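Local coordinates for protein putative 2,5-diketo-D-gluconic acid reductase B (Sinorhizobium meliloti, PDB 3UP8) that probably reduces methylglyoxal to hydroxyacetone with NADPH, as a TIM-barrel member of the aldo/keto reductase family, at residues A[59-64]-A[259-264]; A[215-220]-A[277-282]. All coordinates share one frame; numbering follows the deposited sequence.

Contact 1 of 2, residues A[59-64]-A[259-264]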
ATOM      1  N   LEU A  59     -18.855   1.431  -4.442  1.00 26.38           N
ATOM      2  CA  LEU A  59     -18.479   2.822  -4.674  1.00 26.20           C
ATOM      3  C   LEU A  59     -17.442   2.974  -5.794  1.00 25.74           C
ATOM      4  O   LEU A  59     -17.391   4.007  -6.462  1.00 25.60           O
ATOM      5  CB  LEU A  59     -17.995   3.476  -3.364  1.00 26.40           C
ATOM      6  CG  LEU A  59     -17.341   4.868  -3.390  1.00 27.90           C
ATOM      7  CD1 LEU A  59     -18.355   5.984  -3.681  1.00 29.71           C
ATOM      8  CD2 LEU A  59     -16.606   5.142  -2.095  1.00 28.10           C
ATOM      9  N   GLY A  60     -16.625   1.945  -6.017  1.00 24.59           N
ATOM     10  CA  GLY A  60     -15.642   2.012  -7.102  1.00 23.15           C
ATOM     11  C   GLY A  60     -14.193   1.661  -6.776  1.00 22.14           C
ATOM     12  O   GLY A  60     -13.352   1.711  -7.664  1.00 21.84           O
ATOM     13  N   PHE A  61     -13.893   1.324  -5.521  1.00 21.38           N
ATOM     14  CA  PHE A  61     -12.548   0.834  -5.157  1.00 20.85           C
ATOM     15  C   PHE A  61     -12.253  -0.433  -5.935  1.00 20.22           C
ATOM     16  O   PHE A  61     -13.110  -1.310  -6.027  1.00 19.58           O
ATOM     17  CB  PHE A  61     -12.460   0.492  -3.670  1.00 20.88           C
ATOM     18  CG  PHE A  61     -12.040   1.631  -2.806  1.00 21.72           C
ATOM     19  CD1 PHE A  61     -10.697   1.803  -2.464  1.00 22.34           C
ATOM     20  CD2 PHE A  61     -12.983   2.531  -2.317  1.00 22.66           C
ATOM     21  CE1 PHE A  61     -10.304   2.870  -1.646  1.00 22.44           C
ATOM     22  CE2 PHE A  61     -12.600   3.594  -1.509  1.00 23.04           C
ATOM     23  CZ  PHE A  61     -11.266   3.766  -1.172  1.00 23.13           C
ATOM     24  N   ARG A  62     -11.046  -0.520  -6.495  1.00 19.60           N
ATOM     25  CA  ARG A  62     -10.643  -1.706  -7.260  1.00 19.63           C
ATOM     26  C   ARG A  62      -9.271  -2.243  -6.844  1.00 19.18           C
ATOM     27  O   ARG A  62      -8.670  -3.049  -7.553  1.00 20.64           O
ATOM     28  CB  ARG A  62     -10.636  -1.394  -8.754  1.00 19.98           C
ATOM     29  CG  ARG A  62     -12.009  -1.142  -9.372  1.00 22.10           C
ATOM     30  CD  ARG A  62     -12.892  -2.399  -9.352  1.00 23.71           C
ATOM     31  NE  ARG A  62     -14.187  -2.135  -9.969  1.00 25.55           N
ATOM     32  CZ  ARG A  62     -15.260  -1.692  -9.319  1.00 26.04           C
ATOM     33  NH1 ARG A  62     -15.210  -1.464  -8.019  1.00 26.14           N
ATOM     34  NH2 ARG A  62     -16.389  -1.469  -9.981  1.00 27.88           N
ATOM     35  N   HIS A  63      -8.773  -1.773  -5.709  1.00 17.19           N
ATOM     36  CA  HIS A  63      -7.488  -2.184  -5.185  1.00 15.82           C
ATOM     37  C   HIS A  63      -7.758  -2.493  -3.726  1.00 14.56           C
ATOM     38  O   HIS A  63      -8.276  -1.663  -2.996  1.00 14.05           O
ATOM     39  CB  HIS A  63      -6.467  -1.043  -5.396  1.00 14.89           C
ATOM     40  CG  HIS A  63      -5.163  -1.222  -4.685  1.00 15.62           C
ATOM     41  ND1 HIS A  63      -4.193  -0.239  -4.672  1.00 14.32           N
ATOM     42  CD2 HIS A  63      -4.668  -2.245  -3.947  1.00 15.58           C
ATOM     43  CE1 HIS A  63      -3.164  -0.648  -3.955  1.00 17.48           C
ATOM     44  NE2 HIS A  63      -3.421  -1.865  -3.513  1.00 17.36           N
ATOM     45  N   VAL A  64      -7.484  -3.728  -3.322  1.00 13.77           N
ATOM     46  CA  VAL A  64      -7.676  -4.140  -1.937  1.00 13.81           C
ATOM     47  C   VAL A  64      -6.360  -4.704  -1.405  1.00 13.93           C
ATOM     48  O   VAL A  64      -5.738  -5.535  -2.063  1.00 13.62           O
ATOM     49  CB  VAL A  64      -8.782  -5.216  -1.786  1.00 13.21           C
ATOM     50  CG1 VAL A  64      -8.943  -5.589  -0.319  1.00 12.07           C
ATOM     51  CG2 VAL A  64     -10.129  -4.709  -2.359  1.00 13.53           C
ATOM     52  N   GLU A 259     -15.606  10.120   1.386  1.00 38.79           N
ATOM     53  CA  GLU A 259     -14.711  11.267   1.503  1.00 38.38           C
ATOM     54  C   GLU A 259     -13.311  10.942   0.952  1.00 37.50           C
ATOM     55  O   GLU A 259     -12.762  11.691   0.138  1.00 36.93           O
ATOM     56  CB  GLU A 259     -14.646  11.709   2.973  1.00 38.50           C
ATOM     57  CG  GLU A 259     -13.745  12.909   3.270  1.00 40.54           C
ATOM     58  CD  GLU A 259     -13.444  13.061   4.761  1.00 42.64           C
ATOM     59  OE1 GLU A 259     -14.374  12.879   5.582  1.00 43.34           O
ATOM     60  OE2 GLU A 259     -12.279  13.363   5.111  1.00 42.80           O
ATOM     61  N   ASN A 260     -12.756   9.814   1.393  1.00 36.90           N
ATOM     62  CA  ASN A 260     -11.429   9.364   0.955  1.00 36.19           C
ATOM     63  C   ASN A 260     -11.346   9.103  -0.555  1.00 35.53           C
ATOM     64  O   ASN A 260     -10.313   9.346  -1.184  1.00 35.11           O
ATOM     65  CB  ASN A 260     -11.001   8.119   1.738  1.00 36.43           C
ATOM     66  CG  ASN A 260     -10.590   8.434   3.172  1.00 36.87           C
ATOM     67  OD1 ASN A 260     -10.969   9.463   3.735  1.00 37.82           O
ATOM     68  ND2 ASN A 260      -9.805   7.542   3.768  1.00 37.32           N
ATOM     69  N   PHE A 261     -12.450   8.630  -1.123  1.00 34.94           N
ATOM     70  CA  PHE A 261     -12.542   8.311  -2.548  1.00 34.49           C
ATOM     71  C   PHE A 261     -12.548   9.561  -3.432  1.00 34.12           C
ATOM     72  O   PHE A 261     -12.072   9.528  -4.573  1.00 33.70           O
ATOM     73  CB  PHE A 261     -13.803   7.488  -2.793  1.00 34.47           C
ATOM     74  CG  PHE A 261     -13.861   6.835  -4.140  1.00 35.04           C
ATOM     75  CD1 PHE A 261     -13.084   5.716  -4.420  1.00 34.96           C
ATOM     76  CD2 PHE A 261     -14.716   7.324  -5.125  1.00 34.90           C
ATOM     77  CE1 PHE A 261     -13.147   5.094  -5.672  1.00 34.95           C
ATOM     78  CE2 PHE A 261     -14.787   6.716  -6.372  1.00 35.60           C
ATOM     79  CZ  PHE A 261     -13.998   5.592  -6.645  1.00 35.46           C
ATOM     80  N   ALA A 262     -13.079  10.658  -2.891  1.00 33.55           N
ATOM     81  CA  ALA A 262     -13.223  11.915  -3.630  1.00 33.33           C
ATOM     82  C   ALA A 262     -11.956  12.778  -3.593  1.00 33.11           C
ATOM     83  O   ALA A 262     -11.987  13.927  -3.136  1.00 33.27           O
ATOM     84  CB  ALA A 262     -14.417  12.692  -3.097  1.00 33.42           C
ATOM     85  N   ILE A 263     -10.844  12.230  -4.077  1.00 32.32           N
ATOM     86  CA  ILE A 263      -9.565  12.945  -4.049  1.00 31.55           C
ATOM     87  C   ILE A 263      -9.005  13.170  -5.440  1.00 31.89           C
ATOM     88  O   ILE A 263      -7.878  13.641  -5.596  1.00 31.98           O
ATOM     89  CB  ILE A 263      -8.504  12.224  -3.164  1.00 31.67           C
ATOM     90  CG1 ILE A 263      -8.200  10.812  -3.704  1.00 30.12           C
ATOM     91  CG2 ILE A 263      -8.966  12.193  -1.703  1.00 30.54           C
ATOM     92  CD1 ILE A 263      -7.044  10.061  -2.986  1.00 29.31           C
ATOM     93  N   PHE A 264      -9.784  12.830  -6.459  1.00 32.40           N
ATOM     94  CA  PHE A 264      -9.350  13.075  -7.831  1.00 33.40           C
ATOM     95  C   PHE A 264     -10.129  14.241  -8.442  1.00 34.81           C
ATOM     96  O   PHE A 264      -9.953  14.568  -9.617  1.00 34.94           O
ATOM     97  CB  PHE A 264      -9.414  11.788  -8.671  1.00 33.02           C
ATOM     98  CG  PHE A 264      -8.601  10.657  -8.091  1.00 31.44           C
ATOM     99  CD1 PHE A 264      -7.220  10.624  -8.257  1.00 30.42           C
ATOM    100  CD2 PHE A 264      -9.212   9.654  -7.342  1.00 30.84           C
ATOM    101  CE1 PHE A 264      -6.452   9.599  -7.698  1.00 29.56           C
ATOM    102  CE2 PHE A 264      -8.452   8.619  -6.779  1.00 31.00           C
ATOM    103  CZ  PHE A 264      -7.068   8.595  -6.958  1.00 30.04           C
TER

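Contact 2 of 2, residues A[215-220]-A[277-282]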
ATOM      1  N   PRO A 215      -6.061  15.014  10.538  1.00 29.48           N
ATOM      2  CA  PRO A 215      -7.288  15.826  10.706  1.00 30.23           C
ATOM      3  C   PRO A 215      -7.166  16.996  11.699  1.00 31.05           C
ATOM      4  O   PRO A 215      -7.965  17.940  11.644  1.00 31.76           O
ATOM      5  CB  PRO A 215      -8.326  14.813  11.213  1.00 30.41           C
ATOM      6  CG  PRO A 215      -7.765  13.463  10.855  1.00 30.39           C
ATOM      7  CD  PRO A 215      -6.278  13.613  10.929  1.00 29.41           C
ATOM      8  N   ALA A 216      -6.175  16.944  12.584  1.00 31.52           N
ATOM      9  CA  ALA A 216      -5.966  17.995  13.588  1.00 32.03           C
ATOM     10  C   ALA A 216      -5.003  19.079  13.122  1.00 32.03           C
ATOM     11  O   ALA A 216      -4.821  20.081  13.805  1.00 31.85           O
ATOM     12  CB  ALA A 216      -5.477  17.381  14.908  1.00 32.52           C
ATOM     13  N   ASP A 217      -4.387  18.885  11.960  1.00 31.99           N
ATOM     14  CA  ASP A 217      -3.367  19.809  11.496  1.00 32.21           C
ATOM     15  C   ASP A 217      -3.998  21.090  10.949  1.00 32.65           C
ATOM     16  O   ASP A 217      -4.862  21.031  10.068  1.00 32.33           O
ATOM     17  CB  ASP A 217      -2.467  19.154  10.448  1.00 32.24           C
ATOM     18  CG  ASP A 217      -1.210  19.956  10.178  1.00 32.55           C
ATOM     19  OD1 ASP A 217      -1.311  21.018   9.533  1.00 33.21           O
ATOM     20  OD2 ASP A 217      -0.112  19.525  10.589  1.00 33.24           O
ATOM     21  N   PRO A 218      -3.571  22.252  11.479  1.00 33.04           N
ATOM     22  CA  PRO A 218      -4.124  23.548  11.056  1.00 33.32           C
ATOM     23  C   PRO A 218      -3.751  23.921   9.621  1.00 33.45           C
ATOM     24  O   PRO A 218      -4.593  24.457   8.895  1.00 33.12           O
ATOM     25  CB  PRO A 218      -3.506  24.544  12.047  1.00 33.19           C
ATOM     26  CG  PRO A 218      -2.257  23.870  12.544  1.00 33.51           C
ATOM     27  CD  PRO A 218      -2.571  22.401  12.556  1.00 33.02           C
ATOM     28  N   LEU A 219      -2.509  23.650   9.212  1.00 33.34           N
ATOM     29  CA  LEU A 219      -2.115  23.925   7.835  1.00 33.85           C
ATOM     30  C   LEU A 219      -2.951  23.099   6.845  1.00 34.03           C
ATOM     31  O   LEU A 219      -3.420  23.626   5.827  1.00 33.96           O
ATOM     32  CB  LEU A 219      -0.613  23.717   7.613  1.00 33.54           C
ATOM     33  CG  LEU A 219      -0.106  23.836   6.163  1.00 34.24           C
ATOM     34  CD1 LEU A 219      -0.128  25.277   5.645  1.00 33.93           C
ATOM     35  CD2 LEU A 219       1.295  23.250   6.021  1.00 34.45           C
ATOM     36  N   LEU A 220      -3.148  21.819   7.158  1.00 34.08           N
ATOM     37  CA  LEU A 220      -3.921  20.923   6.284  1.00 33.96           C
ATOM     38  C   LEU A 220      -5.406  21.270   6.248  1.00 34.37           C
ATOM     39  O   LEU A 220      -6.059  21.114   5.218  1.00 34.31           O
ATOM     40  CB  LEU A 220      -3.721  19.453   6.672  1.00 33.56           C
ATOM     41  CG  LEU A 220      -2.278  18.936   6.689  1.00 32.73           C
ATOM     42  CD1 LEU A 220      -2.236  17.443   7.033  1.00 32.10           C
ATOM     43  CD2 LEU A 220      -1.551  19.222   5.380  1.00 30.91           C
ATOM     44  N   ARG A 277       5.036  19.370   2.410  1.00 32.45           N
ATOM     45  CA  ARG A 277       6.353  18.742   2.513  1.00 32.77           C
ATOM     46  C   ARG A 277       7.158  19.238   3.733  1.00 32.39           C
ATOM     47  O   ARG A 277       7.935  18.470   4.332  1.00 31.81           O
ATOM     48  CB  ARG A 277       7.133  18.958   1.209  1.00 33.70           C
ATOM     49  CG  ARG A 277       8.382  18.090   1.046  1.00 36.22           C
ATOM     50  CD  ARG A 277       9.341  18.685   0.009  1.00 40.75           C
ATOM     51  NE  ARG A 277      10.755  18.462   0.360  1.00 45.04           N
ATOM     52  CZ  ARG A 277      11.460  19.198   1.230  1.00 46.49           C
ATOM     53  NH1 ARG A 277      10.905  20.223   1.875  1.00 47.77           N
ATOM     54  NH2 ARG A 277      12.734  18.900   1.472  1.00 48.18           N
ATOM     55  N   GLU A 278       6.957  20.508   4.099  1.00 31.53           N
ATOM     56  CA  GLU A 278       7.624  21.130   5.261  1.00 31.32           C
ATOM     57  C   GLU A 278       7.213  20.557   6.623  1.00 29.63           C
ATOM     58  O   GLU A 278       7.865  20.832   7.633  1.00 29.86           O
ATOM     59  CB  GLU A 278       7.382  22.648   5.296  1.00 31.81           C
ATOM     60  CG  GLU A 278       7.947  23.439   4.123  1.00 36.01           C
ATOM     61  CD  GLU A 278       9.463  23.312   3.960  1.00 41.01           C
ATOM     62  OE1 GLU A 278      10.166  22.938   4.936  1.00 42.67           O
ATOM     63  OE2 GLU A 278       9.947  23.604   2.838  1.00 43.49           O
ATOM     64  N   LEU A 279       6.125  19.792   6.651  1.00 28.00           N
ATOM     65  CA  LEU A 279       5.625  19.201   7.889  1.00 26.66           C
ATOM     66  C   LEU A 279       6.456  18.029   8.421  1.00 26.25           C
ATOM     67  O   LEU A 279       6.208  17.571   9.531  1.00 26.07           O
ATOM     68  CB  LEU A 279       4.152  18.787   7.740  1.00 26.23           C
ATOM     69  CG  LEU A 279       3.135  19.910   7.516  1.00 26.64           C
ATOM     70  CD1 LEU A 279       1.742  19.330   7.263  1.00 23.85           C
ATOM     71  CD2 LEU A 279       3.126  20.890   8.693  1.00 26.36           C
ATOM     72  N   ALA A 280       7.434  17.554   7.649  1.00 25.51           N
ATOM     73  CA  ALA A 280       8.239  16.390   8.044  1.00 25.33           C
ATOM     74  C   ALA A 280       9.012  16.639   9.348  1.00 25.62           C
ATOM     75  O   ALA A 280       9.587  17.715   9.549  1.00 24.63           O
ATOM     76  CB  ALA A 280       9.178  15.969   6.924  1.00 24.92           C
ATOM     77  N   ARG A 281       8.991  15.638  10.230  1.00 25.57           N
ATOM     78  CA  ARG A 281       9.602  15.720  11.558  1.00 26.40           C
ATOM     79  C   ARG A 281      10.557  14.541  11.742  1.00 26.28           C
ATOM     80  O   ARG A 281      10.247  13.420  11.309  1.00 25.83           O
ATOM     81  CB  ARG A 281       8.530  15.658  12.657  1.00 27.04           C
ATOM     82  CG  ARG A 281       7.456  16.758  12.651  1.00 30.45           C
ATOM     83  CD  ARG A 281       7.985  18.098  13.178  1.00 37.48           C
ATOM     84  NE  ARG A 281       8.652  17.963  14.480  1.00 42.20           N
ATOM     85  CZ  ARG A 281       9.738  18.645  14.842  1.00 44.38           C
ATOM     86  NH1 ARG A 281      10.292  19.520  14.009  1.00 45.19           N
ATOM     87  NH2 ARG A 281      10.281  18.444  16.037  1.00 45.47           N
ATOM     88  N   PRO A 282      11.715  14.774  12.397  1.00 26.07           N
ATOM     89  CA  PRO A 282      12.646  13.662  12.638  1.00 25.81           C
ATOM     90  C   PRO A 282      12.026  12.544  13.493  1.00 25.29           C
ATOM     91  O   PRO A 282      12.497  11.412  13.465  1.00 25.47           O
ATOM     92  CB  PRO A 282      13.825  14.329  13.362  1.00 26.12           C
ATOM     93  CG  PRO A 282      13.242  15.584  13.969  1.00 26.60           C
ATOM     94  CD  PRO A 282      12.168  16.036  13.023  1.00 25.97           C
TER

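Contact 1 of 2, residues A[59-64]-A[259-264]
The ring of Phe-261 carries Leu-59 on one face and is met obliquely by Phe-61 and by the backbone of Gly-60. Leu-59 CG stands 4.2 Å from the centroid of the Phe-261 ring, a CH-pi contact over the face, displaced toward the rim on the side of CG and CD2. Leu-59 CD2 lies 3.7 Å from Phe-261 CB. The rings of Phe-61 and Phe-261 meet obliquely, their planes at 45°, and their closest atoms are Phe-61 CE2 and Phe-261 CD1, 3.6 Å apart. CG anti to the backbone N (chi1 -167°) sets the Phe-261 ring against the backbone of Gly-60, with CE1 3.8 Å from Gly-60 C. Glycine suits this place: Gly-60 is the first residue past helix 46-59, at a positive phi (130°) that glycine adopts readily, and without a side chain it lets the Phe-261 ring lie close to its backbone. Phe-61, the buried member, gives a broad apolar surface where the chain heads into the barrel. Beyond the rings, Arg-62 NH1 donates to Phe-61 O at 2.9 Å, from above the carbonyl plane, and also to Leu-57 O, tying the loop to the preceding helix. The contact thus joins the C-terminal end of helix 46-59 and the loop leading into strand 63-65 to the C-terminal part of helix 254-261, with Leu-257 touching both Leu-59 and Phe-61, and Ser-249 of strand 245-249 beside Phe-61.

Contact 2 of 2, residues A[215-220]-A[277-282]
Leu-279 reaches across to the N-terminal turn of helix 218-227, whose N-cap is Asp-217, and touches Asp-217, Leu-219 and Leu-220. Leu-279 itself lies in a type I beta turn, Arg-277 to Ala-280, that follows helix 270-277 on the outside of the TIM barrel. From CB, which points at the capped turn, the side chain runs on to CG, which is anti to the carbonyl carbon (chi1 -65°) and comes within 4.1 Å of Leu-219 CD2. At the fork, Leu-279 CD1 packs on Leu-220 CD2 at 3.8 Å and Leu-279 CD2 on Leu-219 CD2 at 4.0 Å, while both methyls border Asp-217 OD2. A leucine fits because its forked end can touch two leucines of the helix and the carboxylate oxygen OD2 of the N-cap residue together. Leu-219 directs CB at the beta turn, while Leu-220, whose CB does not point straight at Leu-279, brings its CD2 methyl up to Leu-279 CD1. Pro-185 and Tyr-186 also border Leu-279, and Leu-220 touches Tyr-186 as well, so the apolar patch extends into that loop. Asp-217 is buried and its carboxylate oxygens have separate duties: OD2, beside the Leu-279 methyls, is hydrogen-bonded to Tyr-186 OH, and OD1 takes the capping bond. That bond runs from Leu-220 N to Asp-217 OD1 at 3.1 Å with an N-H...O angle of 159°, meeting the oxygen on its anti side, 27° out of the carboxylate plane.

In the fold
Contacts 1 and 2 lie in one TIM barrel, with centres 23 Å apart and nearest atoms about 7 Å apart, so they do not touch. Along the chain their segments alternate: 59-64, 215-220, 259-264, 277-282. Helix 270-277 follows the second segment of contact 1 and leads into the second segment of contact 2, so the chain passes from one to the other through a single helix. The centre of contact 1 lies about 14 Å from the centre of the chain, that of contact 2 about 21 Å. Both lie away from the predicted catalytic residues Tyr-70 and Lys-95 and the predicted substrate-binding His-128; contact 1 brings the helix 254-261 end against the entry to strand 63-65, contact 2 the loop after helix 270-277 against the start of helix 218-227.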